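Long-range contact in polyketide synthase PksR (Bacillus subtilis, PDB 4U3V), which takes part in bacillaene biosynthesis, the chain here being its double-hotdog enoyl-isomerase domain from a trans-acyltransferase assembly line: residues A[171-184]-A[209-222]. Sequence-based numbering, arbitrary orientation.
Sequences FKTITHLYRDHKSI and NSAYLAILSFLEQF
The guanidinium of Arg-179 has Gln-221 CB over the centre of one face, 3.7 Å above the plane. Its edge carries the polar contacts. Arg-179 NH1 donates to Ser-217 O at 2.8 Å. It also donates to Glu-220 OE1 at 2.9 Å, the straighter bond (163°) and part of a salt bridge. The guanidinium and carboxylate lie nearly coplanar. Water 2 also links Arg-179 NH2 to Glu-220 OE1. The arginine chain bends at chi3 (69°), which brings its head over Ser-217 O and beside Glu-220. Both acceptors lie close to the guanidinium plane, which with Gln-221 over one face probably helps fix the head's orientation.

The Phe-218 ring is met at its edge by backbone: CE1 lies 3.3 Å from Asp-180 O, and CZ is close to His-181 O. The ring therefore sits against the turn between two strands. The Phe-222 ring has Gln-221 CG over one face and His-181 O at its edge. Gln-221 NE2 bridges Asp-180 O and Phe-218 O. It lies above the plane of the first carbonyl, although both acceptors are close to its own amide plane. Asp-180 OD1 accepts from Lys-182 N, an Asx turn, and from Ser-183 N, which makes it an Asx motif.

Between this end and Ser-210 the packing is largely apolar. Ile-184 CG2 lies 3.9 Å from Phe-218 CB, while Ile-174 CD1 touches Leu-213 CB. Farther back, Thr-173 OG1 lies 2.5 Å from Ser-210 OG, a bond so short that its details are doubtful; Ser-210 OG also bonds Leu-206 O. Water 1 joins Phe-171 O to Asn-209 ND2.

The contact lays helix 205-219 across strands 174-180 and 183-190 in the C-terminal hotdog, where a sheet wraps a central helix. The short axes of 174-180 and 209-219 cross at -46°. Ala-214 and Ile-215 also touch Ile-251 of strand 247-257, and Ala-211 reaches Tyr-281 of strand 274-283.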
# COMPACT_ATOMS: atom_id res chain seq x y z
N PHE A 171 12.31 1.88 2.17
CA PHE A 171 11.31 1.29 1.24
C PHE A 171 11.86 0.11 0.42
O PHE A 171 11.10 -0.59 -0.27
CB PHE A 171 10.74 2.38 0.31
CG PHE A 171 9.93 3.43 1.02
CD1 PHE A 171 8.69 3.13 1.56
CD2 PHE A 171 10.43 4.72 1.19
CE1 PHE A 171 7.95 4.07 2.27
CE2 PHE A 171 9.69 5.68 1.88
CZ PHE A 171 8.46 5.35 2.45
N LYS A 172 13.17 -0.10 0.46
CA LYS A 172 13.79 -1.16 -0.35
C LYS A 172 13.66 -2.52 0.31
O LYS A 172 14.63 -3.05 0.87
CB LYS A 172 15.25 -0.82 -0.64
CG LYS A 172 15.40 0.49 -1.40
CD LYS A 172 16.78 0.71 -1.98
CE LYS A 172 16.78 1.94 -2.86
NZ LYS A 172 18.14 2.39 -3.25
N THR A 173 12.47 -3.11 0.24
CA THR A 173 12.12 -4.29 1.00
C THR A 173 12.23 -5.57 0.17
O THR A 173 12.06 -6.67 0.70
CB THR A 173 10.69 -4.19 1.49
OG1 THR A 173 9.84 -3.98 0.36
CG2 THR A 173 10.51 -3.01 2.42
N ILE A 174 12.44 -5.44 -1.13
CA ILE A 174 12.27 -6.62 -2.00
C ILE A 174 13.60 -7.38 -2.04
O ILE A 174 14.64 -6.79 -2.29
CB ILE A 174 11.93 -6.18 -3.42
CG1 ILE A 174 10.51 -5.60 -3.41
CG2 ILE A 174 12.04 -7.37 -4.40
CD1 ILE A 174 10.17 -4.86 -4.68
N THR A 175 13.54 -8.69 -1.82
CA THR A 175 14.76 -9.52 -1.91
C THR A 175 14.82 -10.44 -3.12
O THR A 175 15.91 -10.80 -3.58
CB THR A 175 14.97 -10.37 -0.64
OG1 THR A 175 13.87 -11.29 -0.48
CG2 THR A 175 15.02 -9.45 0.58
N HIS A 176 13.66 -10.88 -3.60
CA HIS A 176 13.62 -11.74 -4.80
C HIS A 176 12.43 -11.39 -5.65
O HIS A 176 11.37 -11.07 -5.11
CB HIS A 176 13.49 -13.20 -4.39
CG HIS A 176 14.58 -13.68 -3.45
ND1 HIS A 176 14.58 -13.39 -2.14
CD2 HIS A 176 15.68 -14.51 -3.67
CE1 HIS A 176 15.64 -13.98 -1.55
NE2 HIS A 176 16.31 -14.67 -2.49
N LEU A 177 12.58 -11.53 -6.97
CA LEU A 177 11.46 -11.36 -7.93
C LEU A 177 11.46 -12.49 -8.95
O LEU A 177 12.50 -12.79 -9.53
CB LEU A 177 11.66 -10.07 -8.70
CG LEU A 177 11.51 -8.81 -7.82
CD1 LEU A 177 11.93 -7.62 -8.64
CD2 LEU A 177 10.05 -8.68 -7.42
N TYR A 178 10.28 -12.99 -9.27
CA TYR A 178 10.11 -13.94 -10.37
C TYR A 178 8.90 -13.47 -11.19
O TYR A 178 7.84 -13.25 -10.63
CB TYR A 178 9.80 -15.31 -9.81
CG TYR A 178 10.81 -15.77 -8.78
CD1 TYR A 178 11.83 -16.67 -9.12
CD2 TYR A 178 10.69 -15.36 -7.45
CE1 TYR A 178 12.73 -17.10 -8.16
CE2 TYR A 178 11.56 -15.82 -6.48
CZ TYR A 178 12.59 -16.67 -6.83
OH TYR A 178 13.48 -17.10 -5.85
N ARG A 179 9.04 -13.42 -12.50
CA ARG A 179 8.12 -12.65 -13.34
C ARG A 179 7.68 -13.42 -14.56
O ARG A 179 8.47 -14.22 -15.08
CB ARG A 179 8.84 -11.39 -13.82
CG ARG A 179 7.95 -10.40 -14.57
CD ARG A 179 8.73 -9.10 -14.81
NE ARG A 179 9.82 -9.29 -15.78
CZ ARG A 179 10.77 -8.38 -16.04
NH1 ARG A 179 10.74 -7.18 -15.46
NH2 ARG A 179 11.73 -8.64 -16.92
N ASP A 180 6.46 -13.16 -15.05
CA ASP A 180 6.13 -13.49 -16.43
C ASP A 180 5.19 -12.42 -16.99
O ASP A 180 5.00 -11.39 -16.34
CB ASP A 180 5.52 -14.92 -16.57
CG ASP A 180 4.11 -15.04 -16.02
OD1 ASP A 180 3.54 -14.03 -15.59
OD2 ASP A 180 3.53 -16.16 -16.06
N HIS A 181 4.69 -12.61 -18.21
CA HIS A 181 3.90 -11.59 -18.87
C HIS A 181 2.67 -11.12 -18.15
O HIS A 181 2.06 -10.11 -18.55
CB HIS A 181 3.53 -12.04 -20.30
CG HIS A 181 2.55 -13.21 -20.34
ND1 HIS A 181 2.93 -14.49 -20.08
CD2 HIS A 181 1.18 -13.26 -20.62
CE1 HIS A 181 1.85 -15.29 -20.11
NE2 HIS A 181 0.78 -14.54 -20.44
N LYS A 182 2.21 -11.86 -17.14
CA LYS A 182 0.95 -11.44 -16.52
C LYS A 182 1.00 -11.37 -15.00
O LYS A 182 -0.02 -11.13 -14.36
CB LYS A 182 -0.20 -12.33 -16.93
CG LYS A 182 0.10 -13.80 -16.71
CD LYS A 182 -1.00 -14.69 -17.29
CE LYS A 182 -0.65 -16.16 -17.14
NZ LYS A 182 0.26 -16.41 -15.98
N SER A 183 2.13 -11.77 -14.42
CA SER A 183 2.26 -11.76 -12.96
C SER A 183 3.67 -11.52 -12.48
O SER A 183 4.66 -11.69 -13.23
CB SER A 183 1.74 -13.07 -12.35
OG SER A 183 2.49 -14.14 -12.85
N ILE A 184 3.80 -11.25 -11.19
CA ILE A 184 5.13 -11.22 -10.58
C ILE A 184 5.01 -11.74 -9.18
O ILE A 184 4.00 -11.53 -8.53
CB ILE A 184 5.78 -9.81 -10.66
CG1 ILE A 184 7.30 -9.88 -10.31
CG2 ILE A 184 4.98 -8.77 -9.84
CD1 ILE A 184 8.07 -8.65 -10.76
N ASN A 209 3.34 -0.55 -0.01
CA ASN A 209 4.26 0.04 -0.93
C ASN A 209 5.11 -1.03 -1.65
O ASN A 209 5.53 -0.81 -2.78
CB ASN A 209 5.17 1.05 -0.20
CG ASN A 209 5.93 1.91 -1.16
OD1 ASN A 209 5.35 2.80 -1.79
ND2 ASN A 209 7.26 1.64 -1.33
N SER A 210 5.42 -2.14 -0.97
CA SER A 210 6.20 -3.20 -1.59
C SER A 210 5.44 -3.75 -2.78
O SER A 210 6.05 -4.08 -3.82
CB SER A 210 6.49 -4.32 -0.59
OG SER A 210 7.38 -3.79 0.39
N ALA A 211 4.12 -3.76 -2.66
CA ALA A 211 3.28 -4.23 -3.77
C ALA A 211 3.42 -3.27 -4.95
O ALA A 211 3.56 -3.69 -6.09
CB ALA A 211 1.82 -4.40 -3.33
N TYR A 212 3.44 -1.96 -4.70
CA TYR A 212 3.69 -1.02 -5.78
C TYR A 212 5.08 -1.24 -6.43
O TYR A 212 5.22 -1.19 -7.64
CB TYR A 212 3.54 0.39 -5.19
CG TYR A 212 3.89 1.53 -6.08
CD1 TYR A 212 3.40 1.64 -7.37
CD2 TYR A 212 4.65 2.58 -5.57
CE1 TYR A 212 3.73 2.73 -8.17
CE2 TYR A 212 4.95 3.69 -6.35
CZ TYR A 212 4.51 3.76 -7.64
OH TYR A 212 4.82 4.90 -8.37
N LEU A 213 6.12 -1.43 -5.62
CA LEU A 213 7.47 -1.56 -6.19
C LEU A 213 7.55 -2.85 -7.06
O LEU A 213 8.17 -2.82 -8.15
CB LEU A 213 8.49 -1.62 -5.05
CG LEU A 213 8.72 -0.30 -4.31
CD1 LEU A 213 9.58 -0.54 -3.07
CD2 LEU A 213 9.38 0.70 -5.23
N ALA A 214 6.90 -3.91 -6.60
CA ALA A 214 6.85 -5.19 -7.37
C ALA A 214 6.09 -4.96 -8.66
O ALA A 214 6.47 -5.49 -9.71
CB ALA A 214 6.19 -6.30 -6.55
N ILE A 215 5.01 -4.20 -8.60
CA ILE A 215 4.27 -3.85 -9.82
C ILE A 215 5.15 -3.09 -10.84
O ILE A 215 5.15 -3.37 -12.02
CB ILE A 215 2.96 -3.10 -9.48
CG1 ILE A 215 1.96 -4.08 -8.86
CG2 ILE A 215 2.39 -2.46 -10.75
CD1 ILE A 215 0.84 -3.45 -8.09
N LEU A 216 5.92 -2.11 -10.38
CA LEU A 216 6.82 -1.42 -11.28
C LEU A 216 7.83 -2.36 -11.92
O LEU A 216 8.14 -2.21 -13.11
CB LEU A 216 7.57 -0.28 -10.58
CG LEU A 216 6.68 0.84 -10.03
CD1 LEU A 216 7.51 1.83 -9.22
CD2 LEU A 216 5.97 1.53 -11.18
N SER A 217 8.32 -3.33 -11.15
CA SER A 217 9.22 -4.35 -11.67
C SER A 217 8.56 -5.24 -12.73
O SER A 217 9.15 -5.55 -13.77
CB SER A 217 9.74 -5.25 -10.51
OG SER A 217 10.46 -4.48 -9.55
N PHE A 218 7.29 -5.55 -12.51
CA PHE A 218 6.49 -6.26 -13.52
C PHE A 218 6.42 -5.45 -14.81
O PHE A 218 6.63 -5.98 -15.90
CB PHE A 218 5.07 -6.53 -12.97
CG PHE A 218 4.09 -7.00 -14.03
CD1 PHE A 218 4.16 -8.30 -14.53
CD2 PHE A 218 3.11 -6.16 -14.53
CE1 PHE A 218 3.31 -8.72 -15.56
CE2 PHE A 218 2.26 -6.57 -15.56
CZ PHE A 218 2.36 -7.84 -16.09
N LEU A 219 6.10 -4.15 -14.68
CA LEU A 219 5.84 -3.31 -15.87
C LEU A 219 7.13 -3.02 -16.65
O LEU A 219 7.07 -2.61 -17.79
CB LEU A 219 5.18 -1.99 -15.44
CG LEU A 219 3.74 -2.25 -14.94
CD1 LEU A 219 3.16 -1.08 -14.17
CD2 LEU A 219 2.78 -2.67 -16.05
N GLU A 220 8.26 -3.23 -16.00
CA GLU A 220 9.57 -2.88 -16.54
C GLU A 220 9.81 -3.66 -17.82
O GLU A 220 10.61 -3.25 -18.66
CB GLU A 220 10.64 -3.23 -15.50
CG GLU A 220 12.08 -2.84 -15.84
CD GLU A 220 12.85 -3.94 -16.57
OE1 GLU A 220 12.48 -5.13 -16.47
OE2 GLU A 220 13.85 -3.60 -17.25
N GLN A 221 9.15 -4.81 -17.93
CA GLN A 221 9.33 -5.70 -19.07
C GLN A 221 8.75 -5.10 -20.33
O GLN A 221 9.11 -5.51 -21.44
CB GLN A 221 8.74 -7.08 -18.82
CG GLN A 221 7.22 -7.14 -18.94
CD GLN A 221 6.68 -8.48 -18.52
OE1 GLN A 221 6.82 -9.47 -19.23
NE2 GLN A 221 6.22 -8.57 -17.28
N PHE A 222 7.89 -4.09 -20.18
CA PHE A 222 7.15 -3.58 -21.33
C PHE A 222 7.80 -2.29 -21.82
O PHE A 222 8.67 -1.73 -21.13
CB PHE A 222 5.66 -3.35 -21.00
CG PHE A 222 4.94 -4.61 -20.58
CD1 PHE A 222 4.71 -5.64 -21.50
CD2 PHE A 222 4.50 -4.78 -19.26
CE1 PHE A 222 4.10 -6.83 -21.10
CE2 PHE A 222 3.88 -5.95 -18.87
CZ PHE A 222 3.66 -6.97 -19.79
O HOH W 1 8.34 -0.50 0.33
O HOH W 2 13.41 -6.54 -18.67